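Long-range contacts in 6-phosphogluconate dehydratase (Shewanella oneidensis, PDB 2GP4), which probably catalyses the dehydration of 6-phosphogluconate to 2-dehydro-3-deoxy-6-phosphogluconate, a step of the Entner-Doudoroff pathway: residues A[434-442]-A[450-458]; A[487-498]-A[522-530]. All blocks are in the same frame, centred on the assembly; numbering follows the deposited sequence.

Contact 1: residues A[434-442]-A[450-458]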
ATOM      1  N   PHE A 434      12.719  15.367  -4.800  1.00 21.76           N
ATOM      2  CA  PHE A 434      13.752  14.357  -5.053  1.00 21.87           C
ATOM      3  C   PHE A 434      13.689  13.864  -6.503  1.00 21.68           C
ATOM      4  O   PHE A 434      14.722  13.684  -7.149  1.00 21.63           O
ATOM      5  CB  PHE A 434      13.641  13.179  -4.078  1.00 21.61           C
ATOM      6  CG  PHE A 434      13.916  13.547  -2.650  1.00 21.66           C
ATOM      7  CD1 PHE A 434      15.189  13.941  -2.251  1.00 22.03           C
ATOM      8  CD2 PHE A 434      12.901  13.503  -1.702  1.00 21.52           C
ATOM      9  CE1 PHE A 434      15.440  14.290  -0.930  1.00 22.67           C
ATOM     10  CE2 PHE A 434      13.145  13.845  -0.378  1.00 21.62           C
ATOM     11  CZ  PHE A 434      14.412  14.239   0.010  1.00 21.84           C
ATOM     12  N   GLN A 435      12.467  13.644  -6.989  1.00 21.58           N
ATOM     13  CA  GLN A 435      12.193  13.303  -8.387  1.00 21.45           C
ATOM     14  C   GLN A 435      10.832  13.883  -8.752  1.00 21.39           C
ATOM     15  O   GLN A 435       9.943  13.951  -7.900  1.00 21.38           O
ATOM     16  CB  GLN A 435      12.177  11.791  -8.586  1.00 21.37           C
ATOM     17  CG  GLN A 435      13.547  11.133  -8.514  1.00 21.94           C
ATOM     18  CD  GLN A 435      13.476   9.627  -8.525  1.00 22.49           C
ATOM     19  OE1 GLN A 435      12.524   9.039  -9.035  1.00 23.97           O
ATOM     20  NE2 GLN A 435      14.484   8.991  -7.964  1.00 22.51           N
ATOM     21  N   ASN A 436      10.660  14.296 -10.006  1.00 21.12           N
ATOM     22  CA  ASN A 436       9.397  14.914 -10.415  1.00 21.00           C
ATOM     23  C   ASN A 436       8.278  13.922 -10.766  1.00 20.75           C
ATOM     24  O   ASN A 436       7.289  14.294 -11.408  1.00 20.92           O
ATOM     25  CB  ASN A 436       9.615  15.926 -11.547  1.00 20.90           C
ATOM     26  CG  ASN A 436       9.899  15.270 -12.879  1.00 21.17           C
ATOM     27  OD1 ASN A 436      10.111  14.058 -12.961  1.00 21.99           O
ATOM     28  ND2 ASN A 436       9.917  16.076 -13.939  1.00 21.20           N
ATOM     29  N   ASN A 437       8.442  12.671 -10.333  1.00 20.30           N
ATOM     30  CA  ASN A 437       7.483  11.594 -10.601  1.00 19.85           C
ATOM     31  C   ASN A 437       7.602  10.473  -9.553  1.00 19.80           C
ATOM     32  O   ASN A 437       8.591  10.412  -8.816  1.00 19.36           O
ATOM     33  CB  ASN A 437       7.695  11.038 -12.004  1.00 19.75           C
ATOM     34  CG  ASN A 437       9.098  10.521 -12.207  1.00 19.75           C
ATOM     35  OD1 ASN A 437       9.399   9.375 -11.878  1.00 19.53           O
ATOM     36  ND2 ASN A 437       9.973  11.373 -12.730  1.00 19.09           N
ATOM     37  N   GLY A 438       6.601   9.589  -9.500  1.00 19.53           N
ATOM     38  CA  GLY A 438       6.557   8.524  -8.503  1.00 19.40           C
ATOM     39  C   GLY A 438       7.282   7.232  -8.850  1.00 19.63           C
ATOM     40  O   GLY A 438       7.369   6.320  -8.021  1.00 19.85           O
ATOM     41  N   GLY A 439       7.791   7.134 -10.074  1.00 19.62           N
ATOM     42  CA  GLY A 439       8.562   5.963 -10.498  1.00 19.51           C
ATOM     43  C   GLY A 439       7.814   4.639 -10.605  1.00 19.50           C
ATOM     44  O   GLY A 439       8.446   3.589 -10.713  1.00 19.63           O
ATOM     45  N   LEU A 440       6.481   4.673 -10.568  1.00 19.30           N
ATOM     46  CA  LEU A 440       5.681   3.453 -10.702  1.00 19.35           C
ATOM     47  C   LEU A 440       5.148   3.316 -12.126  1.00 19.42           C
ATOM     48  O   LEU A 440       4.254   4.059 -12.522  1.00 19.61           O
ATOM     49  CB  LEU A 440       4.506   3.463  -9.725  1.00 19.31           C
ATOM     50  CG  LEU A 440       4.110   2.221  -8.910  1.00 18.98           C
ATOM     51  CD1 LEU A 440       2.653   2.340  -8.496  1.00 18.20           C
ATOM     52  CD2 LEU A 440       4.358   0.894  -9.623  1.00 18.26           C
ATOM     53  N   LYS A 441       5.692   2.372 -12.889  1.00 19.49           N
ATOM     54  CA  LYS A 441       5.282   2.190 -14.287  1.00 19.61           C
ATOM     55  C   LYS A 441       4.629   0.841 -14.584  1.00 19.57           C
ATOM     56  O   LYS A 441       5.010  -0.196 -14.028  1.00 19.77           O
ATOM     57  CB  LYS A 441       6.462   2.410 -15.248  1.00 19.63           C
ATOM     58  CG  LYS A 441       7.045   3.840 -15.274  1.00 20.52           C
ATOM     59  CD  LYS A 441       5.976   4.939 -15.246  1.00 21.29           C
ATOM     60  CE  LYS A 441       5.240   5.056 -16.570  1.00 21.93           C
ATOM     61  NZ  LYS A 441       4.140   6.041 -16.473  1.00 22.56           N
ATOM     62  N   LEU A 442       3.650   0.871 -15.481  1.00 19.28           N
ATOM     63  CA  LEU A 442       3.027  -0.341 -15.993  1.00 18.87           C
ATOM     64  C   LEU A 442       3.860  -0.931 -17.128  1.00 18.89           C
ATOM     65  O   LEU A 442       4.362  -0.203 -17.986  1.00 18.91           O
ATOM     66  CB  LEU A 442       1.607  -0.023 -16.481  1.00 18.77           C
ATOM     67  CG  LEU A 442       0.807  -1.062 -17.271  1.00 18.30           C
ATOM     68  CD1 LEU A 442       0.462  -2.302 -16.439  1.00 16.43           C
ATOM     69  CD2 LEU A 442      -0.440  -0.403 -17.801  1.00 18.81           C
ATOM     70  N   ALA A 450       2.616  -6.258 -15.759  1.00 16.59           N
ATOM     71  CA  ALA A 450       3.351  -6.187 -14.499  1.00 16.27           C
ATOM     72  C   ALA A 450       3.584  -4.730 -14.099  1.00 16.29           C
ATOM     73  O   ALA A 450       3.228  -3.812 -14.829  1.00 16.36           O
ATOM     74  CB  ALA A 450       4.676  -6.935 -14.619  1.00 16.00           C
ATOM     75  N   VAL A 451       4.172  -4.517 -12.931  1.00 16.62           N
ATOM     76  CA  VAL A 451       4.596  -3.179 -12.532  1.00 16.72           C
ATOM     77  C   VAL A 451       6.098  -3.167 -12.245  1.00 16.75           C
ATOM     78  O   VAL A 451       6.701  -4.213 -11.998  1.00 16.60           O
ATOM     79  CB  VAL A 451       3.778  -2.617 -11.329  1.00 16.76           C
ATOM     80  CG1 VAL A 451       2.308  -2.429 -11.710  1.00 17.01           C
ATOM     81  CG2 VAL A 451       3.904  -3.506 -10.105  1.00 16.58           C
ATOM     82  N   ILE A 452       6.689  -1.977 -12.304  1.00 16.93           N
ATOM     83  CA  ILE A 452       8.107  -1.780 -12.029  1.00 17.12           C
ATOM     84  C   ILE A 452       8.318  -0.453 -11.298  1.00 17.59           C
ATOM     85  O   ILE A 452       7.693   0.557 -11.647  1.00 17.39           O
ATOM     86  CB  ILE A 452       8.975  -1.849 -13.341  1.00 17.13           C
ATOM     87  CG1 ILE A 452      10.475  -1.759 -13.024  1.00 16.85           C
ATOM     88  CG2 ILE A 452       8.555  -0.771 -14.352  1.00 16.72           C
ATOM     89  CD1 ILE A 452      11.387  -2.269 -14.137  1.00 16.84           C
ATOM     90  N   LYS A 453       9.177  -0.478 -10.274  1.00 17.91           N
ATOM     91  CA  LYS A 453       9.693   0.742  -9.667  1.00 18.50           C
ATOM     92  C   LYS A 453      11.043   1.114 -10.265  1.00 18.76           C
ATOM     93  O   LYS A 453      12.019   0.360 -10.150  1.00 18.83           O
ATOM     94  CB  LYS A 453       9.807   0.622  -8.146  1.00 18.52           C
ATOM     95  CG  LYS A 453       8.492   0.843  -7.393  1.00 19.41           C
ATOM     96  CD  LYS A 453       7.816   2.189  -7.686  1.00 19.85           C
ATOM     97  CE  LYS A 453       8.632   3.374  -7.185  1.00 21.05           C
ATOM     98  NZ  LYS A 453       8.923   3.311  -5.725  1.00 22.63           N
ATOM     99  N   VAL A 454      11.086   2.279 -10.902  1.00 18.76           N
ATOM    100  CA  VAL A 454      12.291   2.746 -11.579  1.00 19.05           C
ATOM    101  C   VAL A 454      12.976   3.880 -10.814  1.00 19.50           C
ATOM    102  O   VAL A 454      13.987   4.416 -11.267  1.00 19.73           O
ATOM    103  CB  VAL A 454      12.006   3.173 -13.049  1.00 19.07           C
ATOM    104  CG1 VAL A 454      11.600   1.967 -13.879  1.00 18.81           C
ATOM    105  CG2 VAL A 454      10.930   4.259 -13.124  1.00 18.05           C
ATOM    106  N   SER A 455      12.417   4.223  -9.655  1.00 19.86           N
ATOM    107  CA  SER A 455      12.890   5.325  -8.819  1.00 20.29           C
ATOM    108  C   SER A 455      14.371   5.274  -8.450  1.00 20.19           C
ATOM    109  O   SER A 455      15.034   6.315  -8.400  1.00 20.14           O
ATOM    110  CB  SER A 455      12.064   5.388  -7.541  1.00 20.39           C
ATOM    111  OG  SER A 455      10.784   5.910  -7.814  1.00 22.96           O
ATOM    112  N   ALA A 456      14.873   4.075  -8.167  1.00 19.99           N
ATOM    113  CA  ALA A 456      16.279   3.887  -7.799  1.00 20.20           C
ATOM    114  C   ALA A 456      17.059   3.197  -8.921  1.00 20.23           C
ATOM    115  O   ALA A 456      18.179   2.720  -8.717  1.00 20.31           O
ATOM    116  CB  ALA A 456      16.391   3.100  -6.487  1.00 19.90           C
ATOM    117  N   VAL A 457      16.457   3.148 -10.107  1.00 20.41           N
ATOM    118  CA  VAL A 457      17.085   2.524 -11.267  1.00 20.55           C
ATOM    119  C   VAL A 457      17.642   3.608 -12.181  1.00 21.01           C
ATOM    120  O   VAL A 457      16.901   4.460 -12.675  1.00 20.89           O
ATOM    121  CB  VAL A 457      16.098   1.620 -12.051  1.00 20.37           C
ATOM    122  CG1 VAL A 457      16.789   0.964 -13.242  1.00 20.04           C
ATOM    123  CG2 VAL A 457      15.505   0.555 -11.135  1.00 20.28           C
ATOM    124  N   GLN A 458      18.957   3.578 -12.385  1.00 21.57           N
ATOM    125  CA  GLN A 458      19.623   4.523 -13.274  1.00 22.28           C
ATOM    126  C   GLN A 458      19.086   4.344 -14.696  1.00 22.22           C
ATOM    127  O   GLN A 458      18.790   3.217 -15.099  1.00 22.18           O
ATOM    128  CB  GLN A 458      21.140   4.322 -13.237  1.00 22.15           C
ATOM    129  CG  GLN A 458      21.786   4.715 -11.917  1.00 22.84           C
ATOM    130  CD  GLN A 458      23.303   4.754 -12.000  1.00 23.59           C
ATOM    131  OE1 GLN A 458      23.956   3.731 -12.207  1.00 25.07           O
ATOM    132  NE2 GLN A 458      23.874   5.944 -11.834  1.00 26.19           N
TER
HETATM  133  O   HOH W   1      10.195   8.408  -8.104  1.00 24.37           O
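Leu440 lies obliquely over the aliphatic part of Lys453, its CG 3.9 Å from Lys453 CD, while its CD2 methyl rests 3.9 Å from CB of Val451. Lys453 is bent at each of its outer torsions, down to chi4 (-57°), which lays CD and CE over the peptide carbonyls of the loop; CE of Lys453 comes 3.3 Å from Gly438 O, and NZ goes on to Ser536 OG. The strands form an antiparallel beta hairpin. Lys441 and Ile452 are its hydrogen-bonded pair here, joined by Lys441 N to Ile452 O and Ile452 N to Lys441 O, and on their face CB of Lys441 meets CG2 of Ile452. Val454 N to Gly439 O (3.0 Å) carries the pairing past the strand ends. Gly439 has a positive phi (67°), and a beta carbon there would run into Ser455 OG. Farther out, the extended Gln435 side chain reaches across: NE2 donates to Ser455 O at 2.8 Å, close to the plane of its own amide. OE1 accepts from a water that also donates to Asn437 O and accepts from Ser455 OG, so both ends of the amide are held. Helix 340-347 packs on the face of Leu440, Leu442 and Val451, through Phe343 and Trp340; Lys441 NZ reaches Asp348 in a salt bridge, and strand 541-546 pairs along the other side of strand 448-453.

Contact 2: residues A[487-498]-A[522-530]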
ATOM      1  N   ASP A 487      26.869 -14.952 -14.238  1.00 28.45           N
ATOM      2  CA  ASP A 487      27.932 -13.990 -14.527  1.00 28.55           C
ATOM      3  C   ASP A 487      27.905 -13.564 -15.996  1.00 28.40           C
ATOM      4  O   ASP A 487      28.918 -13.636 -16.704  1.00 28.63           O
ATOM      5  CB  ASP A 487      29.304 -14.572 -14.154  1.00 28.72           C
ATOM      6  CG  ASP A 487      29.495 -14.729 -12.648  1.00 29.64           C
ATOM      7  OD1 ASP A 487      28.673 -14.203 -11.857  1.00 29.90           O
ATOM      8  OD2 ASP A 487      30.485 -15.389 -12.256  1.00 30.99           O
ATOM      9  N   ARG A 488      26.729 -13.129 -16.441  1.00 27.99           N
ATOM     10  CA  ARG A 488      26.490 -12.646 -17.803  1.00 27.63           C
ATOM     11  C   ARG A 488      25.186 -11.855 -17.837  1.00 27.12           C
ATOM     12  O   ARG A 488      24.422 -11.875 -16.871  1.00 27.24           O
ATOM     13  CB  ARG A 488      26.457 -13.800 -18.821  1.00 27.78           C
ATOM     14  CG  ARG A 488      25.806 -15.099 -18.353  1.00 28.80           C
ATOM     15  CD  ARG A 488      24.303 -15.074 -18.516  1.00 30.90           C
ATOM     16  NE  ARG A 488      23.675 -16.316 -18.070  1.00 32.47           N
ATOM     17  CZ  ARG A 488      23.263 -17.290 -18.878  1.00 33.28           C
ATOM     18  NH1 ARG A 488      23.414 -17.189 -20.194  1.00 33.53           N
ATOM     19  NH2 ARG A 488      22.697 -18.373 -18.364  1.00 33.65           N
ATOM     20  N   ASP A 489      24.942 -11.143 -18.933  1.00 26.40           N
ATOM     21  CA  ASP A 489      23.656 -10.488 -19.135  1.00 25.78           C
ATOM     22  C   ASP A 489      22.561 -11.553 -19.117  1.00 25.42           C
ATOM     23  O   ASP A 489      22.671 -12.569 -19.810  1.00 25.46           O
ATOM     24  CB  ASP A 489      23.631  -9.734 -20.469  1.00 25.84           C
ATOM     25  CG  ASP A 489      24.673  -8.627 -20.550  1.00 25.88           C
ATOM     26  OD1 ASP A 489      25.431  -8.413 -19.581  1.00 26.39           O
ATOM     27  OD2 ASP A 489      24.737  -7.969 -21.604  1.00 26.07           O
ATOM     28  N   CYS A 490      21.523 -11.329 -18.314  1.00 24.64           N
ATOM     29  CA  CYS A 490      20.416 -12.280 -18.198  1.00 24.10           C
ATOM     30  C   CYS A 490      19.192 -11.647 -17.541  1.00 23.56           C
ATOM     31  O   CYS A 490      19.307 -10.673 -16.797  1.00 23.60           O
ATOM     32  CB  CYS A 490      20.843 -13.523 -17.404  1.00 24.03           C
ATOM     33  SG  CYS A 490      21.509 -13.152 -15.764  1.00 24.71           S
ATOM     34  N   VAL A 491      18.019 -12.197 -17.828  1.00 22.92           N
ATOM     35  CA  VAL A 491      16.825 -11.865 -17.067  1.00 22.29           C
ATOM     36  C   VAL A 491      16.485 -13.072 -16.197  1.00 21.84           C
ATOM     37  O   VAL A 491      16.151 -14.137 -16.711  1.00 21.75           O
ATOM     38  CB  VAL A 491      15.638 -11.465 -17.987  1.00 22.48           C
ATOM     39  CG1 VAL A 491      14.377 -11.186 -17.167  1.00 22.14           C
ATOM     40  CG2 VAL A 491      15.999 -10.249 -18.832  1.00 21.79           C
ATOM     41  N   VAL A 492      16.614 -12.913 -14.883  1.00 21.44           N
ATOM     42  CA  VAL A 492      16.270 -13.978 -13.934  1.00 21.11           C
ATOM     43  C   VAL A 492      14.746 -14.046 -13.733  1.00 21.00           C
ATOM     44  O   VAL A 492      14.127 -13.113 -13.199  1.00 20.96           O
ATOM     45  CB  VAL A 492      16.990 -13.794 -12.579  1.00 21.38           C
ATOM     46  CG1 VAL A 492      16.582 -14.884 -11.586  1.00 21.56           C
ATOM     47  CG2 VAL A 492      18.504 -13.789 -12.770  1.00 21.38           C
ATOM     48  N   VAL A 493      14.155 -15.150 -14.186  1.00 20.46           N
ATOM     49  CA  VAL A 493      12.718 -15.376 -14.102  1.00 19.79           C
ATOM     50  C   VAL A 493      12.420 -16.277 -12.915  1.00 19.68           C
ATOM     51  O   VAL A 493      12.904 -17.410 -12.843  1.00 19.70           O
ATOM     52  CB  VAL A 493      12.172 -16.040 -15.395  1.00 20.23           C
ATOM     53  CG1 VAL A 493      10.694 -16.441 -15.237  1.00 19.51           C
ATOM     54  CG2 VAL A 493      12.377 -15.126 -16.609  1.00 19.53           C
ATOM     55  N   VAL A 494      11.620 -15.761 -11.987  1.00 19.23           N
ATOM     56  CA  VAL A 494      11.211 -16.507 -10.809  1.00 18.72           C
ATOM     57  C   VAL A 494       9.701 -16.729 -10.865  1.00 18.67           C
ATOM     58  O   VAL A 494       8.914 -15.799 -10.690  1.00 18.90           O
ATOM     59  CB  VAL A 494      11.592 -15.771  -9.509  1.00 18.78           C
ATOM     60  CG1 VAL A 494      11.344 -16.665  -8.304  1.00 18.65           C
ATOM     61  CG2 VAL A 494      13.058 -15.309  -9.548  1.00 18.49           C
ATOM     62  N   LYS A 495       9.299 -17.967 -11.121  1.00 18.19           N
ATOM     63  CA  LYS A 495       7.890 -18.269 -11.284  1.00 17.77           C
ATOM     64  C   LYS A 495       7.343 -19.069 -10.101  1.00 17.52           C
ATOM     65  O   LYS A 495       8.103 -19.471  -9.209  1.00 17.30           O
ATOM     66  CB  LYS A 495       7.645 -18.977 -12.621  1.00 17.93           C
ATOM     67  CG  LYS A 495       8.443 -20.256 -12.815  1.00 18.06           C
ATOM     68  CD  LYS A 495       8.009 -20.967 -14.073  1.00 18.06           C
ATOM     69  CE  LYS A 495       8.692 -22.316 -14.194  1.00 17.91           C
ATOM     70  NZ  LYS A 495       8.365 -22.944 -15.503  1.00 18.55           N
ATOM     71  N   GLY A 496       6.024 -19.264 -10.095  1.00 16.98           N
ATOM     72  CA  GLY A 496       5.327 -19.958  -9.011  1.00 16.82           C
ATOM     73  C   GLY A 496       5.335 -19.169  -7.716  1.00 16.75           C
ATOM     74  O   GLY A 496       5.371 -19.745  -6.626  1.00 16.62           O
ATOM     75  N   GLN A 497       5.302 -17.845  -7.837  1.00 16.85           N
ATOM     76  CA  GLN A 497       5.423 -16.966  -6.678  1.00 16.91           C
ATOM     77  C   GLN A 497       4.214 -16.045  -6.526  1.00 16.84           C
ATOM     78  O   GLN A 497       4.209 -15.150  -5.683  1.00 16.68           O
ATOM     79  CB  GLN A 497       6.723 -16.139  -6.751  1.00 17.23           C
ATOM     80  CG  GLN A 497       8.024 -16.945  -6.878  1.00 17.24           C
ATOM     81  CD  GLN A 497       8.201 -18.012  -5.802  1.00 18.52           C
ATOM     82  OE1 GLN A 497       8.028 -17.755  -4.606  1.00 18.38           O
ATOM     83  NE2 GLN A 497       8.562 -19.222  -6.231  1.00 19.17           N
ATOM     84  N   GLY A 498       3.190 -16.274  -7.341  1.00 16.75           N
ATOM     85  CA  GLY A 498       1.977 -15.473  -7.293  1.00 16.88           C
ATOM     86  C   GLY A 498       1.072 -15.836  -6.129  1.00 17.31           C
ATOM     87  O   GLY A 498       1.354 -16.789  -5.391  1.00 17.32           O
ATOM     88  N   PHE A 522      27.338  -6.352 -15.559  1.00 27.31           N
ATOM     89  CA  PHE A 522      26.384  -7.130 -16.347  1.00 27.19           C
ATOM     90  C   PHE A 522      25.030  -6.432 -16.435  1.00 27.09           C
ATOM     91  O   PHE A 522      24.673  -5.636 -15.561  1.00 26.99           O
ATOM     92  CB  PHE A 522      26.223  -8.544 -15.786  1.00 27.35           C
ATOM     93  CG  PHE A 522      27.495  -9.340 -15.782  1.00 27.58           C
ATOM     94  CD1 PHE A 522      28.121  -9.683 -16.979  1.00 27.63           C
ATOM     95  CD2 PHE A 522      28.070  -9.743 -14.584  1.00 27.42           C
ATOM     96  CE1 PHE A 522      29.303 -10.416 -16.984  1.00 27.73           C
ATOM     97  CE2 PHE A 522      29.250 -10.475 -14.572  1.00 27.69           C
ATOM     98  CZ  PHE A 522      29.871 -10.812 -15.775  1.00 28.18           C
ATOM     99  N   LYS A 523      24.291  -6.723 -17.501  1.00 26.87           N
ATOM    100  CA  LYS A 523      22.964  -6.148 -17.700  1.00 26.95           C
ATOM    101  C   LYS A 523      21.924  -7.166 -17.261  1.00 26.16           C
ATOM    102  O   LYS A 523      21.709  -8.178 -17.921  1.00 26.24           O
ATOM    103  CB  LYS A 523      22.759  -5.724 -19.161  1.00 26.88           C
ATOM    104  CG  LYS A 523      23.752  -4.664 -19.645  1.00 27.59           C
ATOM    105  CD  LYS A 523      23.309  -4.005 -20.949  1.00 28.35           C
ATOM    106  CE  LYS A 523      22.407  -2.775 -20.709  1.00 31.09           C
ATOM    107  NZ  LYS A 523      21.053  -3.086 -20.132  1.00 30.60           N
ATOM    108  N   VAL A 524      21.292  -6.900 -16.128  1.00 25.73           N
ATOM    109  CA  VAL A 524      20.430  -7.894 -15.496  1.00 25.32           C
ATOM    110  C   VAL A 524      19.073  -7.330 -15.101  1.00 25.22           C
ATOM    111  O   VAL A 524      18.951  -6.145 -14.800  1.00 25.03           O
ATOM    112  CB  VAL A 524      21.108  -8.535 -14.255  1.00 25.09           C
ATOM    113  CG1 VAL A 524      22.279  -9.394 -14.682  1.00 25.50           C
ATOM    114  CG2 VAL A 524      21.549  -7.469 -13.247  1.00 24.51           C
ATOM    115  N   ALA A 525      18.062  -8.193 -15.102  1.00 25.21           N
ATOM    116  CA  ALA A 525      16.719  -7.814 -14.667  1.00 25.24           C
ATOM    117  C   ALA A 525      15.999  -8.976 -14.009  1.00 25.47           C
ATOM    118  O   ALA A 525      16.355 -10.140 -14.217  1.00 25.55           O
ATOM    119  CB  ALA A 525      15.907  -7.278 -15.827  1.00 24.93           C
ATOM    120  N   LEU A 526      15.003  -8.639 -13.193  1.00 25.82           N
ATOM    121  CA  LEU A 526      14.145  -9.610 -12.538  1.00 26.19           C
ATOM    122  C   LEU A 526      12.771  -9.611 -13.172  1.00 26.38           C
ATOM    123  O   LEU A 526      12.245  -8.562 -13.525  1.00 26.31           O
ATOM    124  CB  LEU A 526      13.970  -9.273 -11.059  1.00 26.14           C
ATOM    125  CG  LEU A 526      14.893  -9.835  -9.980  1.00 26.76           C
ATOM    126  CD1 LEU A 526      15.188 -11.317 -10.205  1.00 27.32           C
ATOM    127  CD2 LEU A 526      16.156  -9.025  -9.891  1.00 27.52           C
HETATM  128  N   MSE A 527      12.194 -10.800 -13.298  1.00 26.66           N
HETATM  129  CA  MSE A 527      10.802 -10.941 -13.676  1.00 27.03           C
HETATM  130  C   MSE A 527      10.162 -12.017 -12.811  1.00 25.92           C
HETATM  131  O   MSE A 527      10.620 -13.157 -12.787  1.00 25.71           O
HETATM  132  CB  MSE A 527      10.666 -11.281 -15.158  1.00 26.70           C
HETATM  133  CG  MSE A 527       9.246 -11.120 -15.686  1.00 27.91           C
HETATM  134 SE   MSE A 527       9.101 -11.704 -17.536  1.00 30.45          SE
HETATM  135  CE  MSE A 527      10.632 -10.719 -18.200  1.00 29.17           C
ATOM    136  N   THR A 528       9.112 -11.644 -12.087  1.00 25.18           N
ATOM    137  CA  THR A 528       8.406 -12.600 -11.239  1.00 24.66           C
ATOM    138  C   THR A 528       6.902 -12.353 -11.218  1.00 24.38           C
ATOM    139  O   THR A 528       6.440 -11.222 -11.402  1.00 24.22           O
ATOM    140  CB  THR A 528       8.990 -12.642  -9.787  1.00 24.65           C
ATOM    141  OG1 THR A 528       8.386 -13.712  -9.052  1.00 23.76           O
ATOM    142  CG2 THR A 528       8.773 -11.314  -9.050  1.00 24.26           C
ATOM    143  N   ASP A 529       6.145 -13.427 -11.017  1.00 24.25           N
ATOM    144  CA  ASP A 529       4.702 -13.315 -10.798  1.00 24.16           C
ATOM    145  C   ASP A 529       4.416 -12.999  -9.336  1.00 24.23           C
ATOM    146  O   ASP A 529       3.263 -12.799  -8.939  1.00 24.10           O
ATOM    147  CB  ASP A 529       3.956 -14.575 -11.260  1.00 23.93           C
ATOM    148  CG  ASP A 529       4.611 -15.872 -10.798  1.00 23.80           C
ATOM    149  OD1 ASP A 529       5.469 -15.852  -9.885  1.00 22.83           O
ATOM    150  OD2 ASP A 529       4.244 -16.931 -11.358  1.00 24.09           O
ATOM    151  N   GLY A 530       5.488 -12.939  -8.551  1.00 24.50           N
ATOM    152  CA  GLY A 530       5.420 -12.562  -7.151  1.00 25.09           C
ATOM    153  C   GLY A 530       5.897 -11.145  -6.894  1.00 25.69           C
ATOM    154  O   GLY A 530       5.686 -10.250  -7.711  1.00 25.65           O
TER
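The ring of Phe522 lies flat against the peptide joining Asp487 to Arg488, just before the N-terminal ends of two neighbouring parallel strands, 490-494 and 524-528, linked through helix 511-519 in a beta-alpha-beta crossover. CB of Phe522 sits 3.9 Å from Asp489 OD1, and CG is close to Arg488 N, which stands over the ring centre. Phe522 CD1 meets Arg488 CA at 3.5 Å; across the ring, over the same face, CD2 and CE2 lie under Asp487 C, and CE2 touches Asp487 CB. CE1 and CZ of Phe522 both lie under Asp487 O, CZ at 3.1 Å. A chi1 of -61°, with CG anti to the carbonyl carbon, swings the ring out over this backbone, and Asp489 OD1 lies at its edge. Cutting Phe522 back to an alanine would probably leave the Asp487-Arg488 peptide without its cover and free to shift. Asp489 OD1 also takes Lys523 N in a nearly straight bond (174°), from above the carboxylate plane. The backbones then pair in parallel register, Cys490 with Val524 through to Val494 with Thr528. On one face Val492 lies alongside Leu526, beneath Leu514 of the helix; on the other, Val491 CG1 meets CE of Met527, a selenomethionine, 3.9 Å away. Asp529 grips the loop after strand 490-494: OD2, which also accepts Ala549 N, takes Gly496 N through its syn lone pair, and OD1 takes Gln497 N from above the carboxylate plane. Thr528 OG1 donates to Val494 O at 2.7 Å and accepts from Gly530 N at 3.0 Å, closing an ST turn.

In the fold
Both contacts belong to one mixed eight-stranded sheet in the C-terminal part of the dehydratase, and contact 1 closes along the chain before contact 2 opens. Contact 1 is the hairpin 440-445/448-453 at one border of the sheet; contact 2 pairs two interior strands, 490-494 and 524-528. Strand 541-546 stands between them, pairing with 448-453 on one side and 524-528 on the other. Their centres are 18 Å apart, and their nearest atoms, about 6 Å apart, do not touch. A local hairpin and a helix-linked parallel pair are thus joined into one sheet by a later strand, with the hairpin end packed against helix 340-347 of the N-terminal part.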